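Homoprotocatechuate 2,3-dioxygenase (Brevibacterium fuscum, PDB 4Z6M) catalyses the iron(II)-dependent extradiol ring cleavage of homoprotocatechuate with molecular oxygen. Local coordinates at residues A[81-84]-A[85-88]; A[118-121]-A[122-126]. The protein carries 1 engineered substitution. One frame throughout, in Å; residues are numbered along the deposited sequence.

Both interactions are local turns in the N-terminal glyoxalase-like half of the chain, with centres about 18 Å apart and no touch between them. Interaction 1 starts helix 84-96 after strand 73-81. It mixes buried V81, D86 and V87 with exposed P84, E85 and D88. Interaction 2 closes the hairpin of strands 115-119 and 125-129. It lies nearer the chain centre and has no exposed residue. D86 takes one weak N-H and the T83 hydroxyl, while D120 takes two N-H groups. Interaction 1 adds a valine pair; interaction 2 adds a carboxylate oxygen over a tyrosine ring, and a water. Backbone hydrogen bonds link V81 to F129 and P125 to M77, so strands 73-81 and 125-129 are sheet neighbours.

Interaction 1 (A[81-84]-A[85-88]); sequences VRTP and EDVD
T83 and D86 form a capping box at the N-terminal end of helix 84-96, with T83 as the N-cap. Their side chains meet at a slant. At chi1 67° the T83 hydroxyl is tucked in over the backbone, near both D86 N and the D86 carboxylate. There T83 OG1 accepts from D86 N at 3.3 Å. The same hydroxyl donates to D86 OD2 at 2.8 Å and meets the carboxylate from above its plane. The return bond of the box, T83 N to D86 OD2 at 3.1 Å, is bent and weak. D86 N also donates to T83 O, so this N-H is shared between two acceptors of one residue. D86 OD1 bonds to D14 N, so both carboxylate oxygens have partners and the group is held at its two ends.

V81 packs against the CB of D86. The two side chains run antiparallel past one another, with V81 CG2 at 3.5 Å from D86 CB. V81 and V87 are nearly perpendicular. They form the apolar, buried side of the turn. The E85 side chain runs beside the P84 ring. The E85 chain bends at chi2 (78°) and folds back over the turn, bringing E85 OE2 to 3.5 Å from T83 CB. R82 leads away from the turn to a salt bridge with D14, and it packs on P278 of the second subunit. The turn thus joins strand 73-81 to its following helix. Its apolar contact is V81 CG2 to V87 CG2, 3.8 Å apart.

Interaction 2 (A[118-121]-A[122-126]); sequences VEDP and LGFPY
L122 N donates to D120 OD1 at 2.9 Å, which makes an Asx turn over P121. D120 has chi1 91°, off the usual staggered values, which swings its carboxylate across the turn to L122 N and F124 N. G123 N bonds to D120 O at 2.8 Å and closes a type I turn. G123 has phi 90°, the left-handed conformation of the first residue of a G1 bulge. F124 N reaches D120 OD1 from the face of the carboxylate opposite to L122 N. Two N-H groups thus grip one oxygen, which should fix the carboxylate's rotation. F124 O accepts from D120 N at 2.9 Å, the second bond of the bulge. The edge of the F124 ring lies near D120 OD1. P125 CA makes a CA-H...O contact with V118 O at 3.3 Å. Y126 pairs with V118 by two backbone bonds, and its CB meets V118 CG2. D120 OD2 stands 3.6 Å above the Y126 ring, over its centre, with carboxylate and ring planes 50° apart. This oxygen also bonds to Y169 OH. A water donates to D120 OD2 and, weakly, to Y126 OH, which also bonds to Q158. The arrangement is a beta hairpin with a type I turn and G1 beta bulge, ending a beta-alpha-beta-beta-beta module of the glyoxalase/dioxygenase fold.

Interaction 1 (A[81-84]-A[85-88])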
loop_
_atom_site.group_PDB
_atom_site.type_symbol
_atom_site.label_atom_id
_atom_site.label_comp_id
_atom_site.label_asym_id
_atom_site.label_seq_id
_atom_site.Cartn_x
_atom_site.Cartn_y
_atom_site.Cartn_z
ATOM N N VAL A 81 7.545 11.688 -31.310
ATOM C CA VAL A 81 7.036 10.997 -32.484
ATOM C C VAL A 81 7.869 9.757 -32.804
ATOM O O VAL A 81 8.974 9.577 -32.273
ATOM C CB VAL A 81 6.936 11.932 -33.701
ATOM C CG1 VAL A 81 5.990 13.052 -33.407
ATOM C CG2 VAL A 81 8.294 12.473 -34.134
ATOM N N ARG A 82 7.332 8.887 -33.645
ATOM C CA ARG A 82 7.887 7.528 -33.770
ATOM C C ARG A 82 9.225 7.487 -34.497
ATOM O O ARG A 82 10.073 6.676 -34.152
ATOM C CB ARG A 82 6.907 6.601 -34.469
ATOM C CG ARG A 82 7.389 5.151 -34.516
ATOM C CD ARG A 82 6.324 4.188 -34.994
ATOM N NE ARG A 82 5.268 4.067 -33.998
ATOM C CZ ARG A 82 5.355 3.324 -32.890
ATOM N NH1 ARG A 82 6.421 2.569 -32.650
ATOM N NH2 ARG A 82 4.334 3.294 -32.042
ATOM N N THR A 83 9.411 8.354 -35.494
ATOM C CA THR A 83 10.605 8.295 -36.351
ATOM C C THR A 83 11.058 9.714 -36.666
ATOM O O THR A 83 10.267 10.668 -36.576
ATOM C CB THR A 83 10.335 7.593 -37.699
ATOM O OG1 THR A 83 9.437 8.380 -38.478
ATOM C CG2 THR A 83 9.748 6.223 -37.519
ATOM N N PRO A 84 12.314 9.865 -37.118
ATOM C CA PRO A 84 12.744 11.180 -37.548
ATOM C C PRO A 84 11.843 11.791 -38.630
ATOM O O PRO A 84 11.583 12.994 -38.616
ATOM C CB PRO A 84 14.155 10.922 -38.077
ATOM C CG PRO A 84 14.641 9.750 -37.290
ATOM C CD PRO A 84 13.430 8.901 -37.071
ATOM N N GLU A 85 11.354 10.954 -39.535
ATOM C CA GLU A 85 10.514 11.375 -40.650
ATOM C C GLU A 85 9.160 11.929 -40.180
ATOM O O GLU A 85 8.527 12.727 -40.872
ATOM C CB GLU A 85 10.319 10.182 -41.598
ATOM C CG GLU A 85 11.597 9.754 -42.336
ATOM C CD GLU A 85 12.616 8.916 -41.538
ATOM O OE1 GLU A 85 13.776 8.830 -42.025
ATOM O OE2 GLU A 85 12.299 8.339 -40.461
ATOM N N ASP A 86 8.727 11.538 -38.977
ATOM C CA ASP A 86 7.502 12.099 -38.417
ATOM C C ASP A 86 7.644 13.567 -38.044
ATOM O O ASP A 86 6.639 14.270 -37.968
ATOM C CB ASP A 86 7.012 11.282 -37.219
ATOM C CG ASP A 86 6.400 9.969 -37.640
ATOM O OD1 ASP A 86 5.329 10.008 -38.286
ATOM O OD2 ASP A 86 6.973 8.912 -37.308
ATOM N N VAL A 87 8.866 14.049 -37.831
ATOM C CA VAL A 87 9.044 15.490 -37.615
ATOM C C VAL A 87 8.754 16.256 -38.916
ATOM O O VAL A 87 8.060 17.286 -38.883
ATOM C CB VAL A 87 10.424 15.826 -37.009
ATOM C CG1 VAL A 87 10.549 17.317 -36.720
ATOM C CG2 VAL A 87 10.652 15.010 -35.731
ATOM N N ASP A 88 9.232 15.726 -40.045
ATOM C CA ASP A 88 8.860 16.264 -41.362
ATOM C C ASP A 88 7.347 16.210 -41.574
ATOM O O ASP A 88 6.761 17.169 -42.069
ATOM C CB ASP A 88 9.536 15.502 -42.507
ATOM C CG ASP A 88 11.032 15.602 -42.484
ATOM O OD1 ASP A 88 11.548 16.695 -42.192
ATOM O OD2 ASP A 88 11.677 14.580 -42.818
#

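Interaction 2 (A[118-121]-A[122-126])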
loop_
_atom_site.group_PDB
_atom_site.type_symbol
_atom_site.label_atom_id
_atom_site.label_comp_id
_atom_site.label_asym_id
_atom_site.label_seq_id
_atom_site.Cartn_x
_atom_site.Cartn_y
_atom_site.Cartn_z
ATOM N N VAL A 118 5.333 24.587 -32.937
ATOM C CA VAL A 118 4.229 25.169 -33.687
ATOM C C VAL A 118 3.348 25.964 -32.751
ATOM O O VAL A 118 3.244 25.637 -31.574
ATOM C CB VAL A 118 3.412 24.114 -34.436
ATOM C CG1 VAL A 118 4.303 23.235 -35.280
ATOM C CG2 VAL A 118 2.609 23.253 -33.492
ATOM N N GLU A 119 2.744 27.033 -33.270
ATOM C CA GLU A 119 1.587 27.653 -32.634
ATOM C C GLU A 119 0.342 26.998 -33.202
ATOM O O GLU A 119 -0.039 27.256 -34.349
ATOM C CB GLU A 119 1.559 29.164 -32.904
ATOM C CG GLU A 119 2.682 29.906 -32.229
ATOM C CD GLU A 119 2.811 31.370 -32.653
ATOM O OE1 GLU A 119 1.861 31.920 -33.270
ATOM O OE2 GLU A 119 3.886 31.961 -32.363
ATOM N N ASP A 120 -0.262 26.104 -32.424
ATOM C CA ASP A 120 -1.265 25.209 -32.994
ATOM C C ASP A 120 -2.600 25.951 -33.134
ATOM O O ASP A 120 -2.715 27.123 -32.715
ATOM C CB ASP A 120 -1.340 23.885 -32.225
ATOM C CG ASP A 120 -2.351 23.865 -31.092
ATOM O OD1 ASP A 120 -2.823 24.905 -30.572
ATOM O OD2 ASP A 120 -2.655 22.715 -30.689
ATOM N N PRO A 121 -3.596 25.315 -33.766
ATOM C CA PRO A 121 -4.870 26.023 -34.021
ATOM C C PRO A 121 -5.631 26.517 -32.781
ATOM O O PRO A 121 -6.525 27.379 -32.895
ATOM C CB PRO A 121 -5.696 24.980 -34.762
ATOM C CG PRO A 121 -4.704 24.085 -35.403
ATOM C CD PRO A 121 -3.564 24.009 -34.445
ATOM N N LEU A 122 -5.310 25.962 -31.620
ATOM C CA LEU A 122 -5.882 26.408 -30.353
ATOM C C LEU A 122 -5.000 27.385 -29.606
ATOM O O LEU A 122 -5.304 27.764 -28.471
ATOM C CB LEU A 122 -6.201 25.205 -29.444
ATOM C CG LEU A 122 -7.080 24.109 -30.058
ATOM C CD1 LEU A 122 -7.292 22.973 -29.057
ATOM C CD2 LEU A 122 -8.408 24.674 -30.556
ATOM N N GLY A 123 -3.880 27.765 -30.214
ATOM C CA GLY A 123 -2.978 28.751 -29.614
ATOM C C GLY A 123 -1.888 28.181 -28.727
ATOM O O GLY A 123 -1.211 28.936 -28.027
ATOM N N PHE A 124 -1.719 26.856 -28.739
ATOM C CA PHE A 124 -0.781 26.210 -27.834
ATOM C C PHE A 124 0.551 25.956 -28.521
ATOM O O PHE A 124 0.598 25.606 -29.696
ATOM C CB PHE A 124 -1.342 24.895 -27.288
ATOM C CG PHE A 124 -2.401 25.089 -26.269
ATOM C CD1 PHE A 124 -3.715 25.246 -26.664
ATOM C CD2 PHE A 124 -2.101 25.135 -24.921
ATOM C CE1 PHE A 124 -4.707 25.444 -25.727
ATOM C CE2 PHE A 124 -3.088 25.343 -23.982
ATOM C CZ PHE A 124 -4.400 25.479 -24.390
ATOM N N PRO A 125 1.647 26.095 -27.759
ATOM C CA PRO A 125 2.987 25.845 -28.280
ATOM C C PRO A 125 3.283 24.353 -28.160
ATOM O O PRO A 125 3.741 23.884 -27.107
ATOM C CB PRO A 125 3.877 26.696 -27.376
ATOM C CG PRO A 125 3.150 26.762 -26.086
ATOM C CD PRO A 125 1.677 26.711 -26.420
ATOM N N TYR A 126 3.032 23.624 -29.230
ATOM C CA TYR A 126 3.356 22.200 -29.292
ATOM C C TYR A 126 4.760 22.005 -29.847
ATOM O O TYR A 126 5.163 22.717 -30.768
ATOM C CB TYR A 126 2.364 21.460 -30.184
ATOM C CG TYR A 126 1.050 21.005 -29.569
ATOM C CD1 TYR A 126 0.610 21.419 -28.313
ATOM C CD2 TYR A 126 0.279 20.084 -30.251
ATOM C CE1 TYR A 126 -0.577 20.911 -27.768
ATOM C CE2 TYR A 126 -0.904 19.584 -29.719
ATOM C CZ TYR A 126 -1.333 20.006 -28.481
ATOM O OH TYR A 126 -2.481 19.475 -27.943
HETATM O O HOH W 1 -4.122 21.664 -28.684
#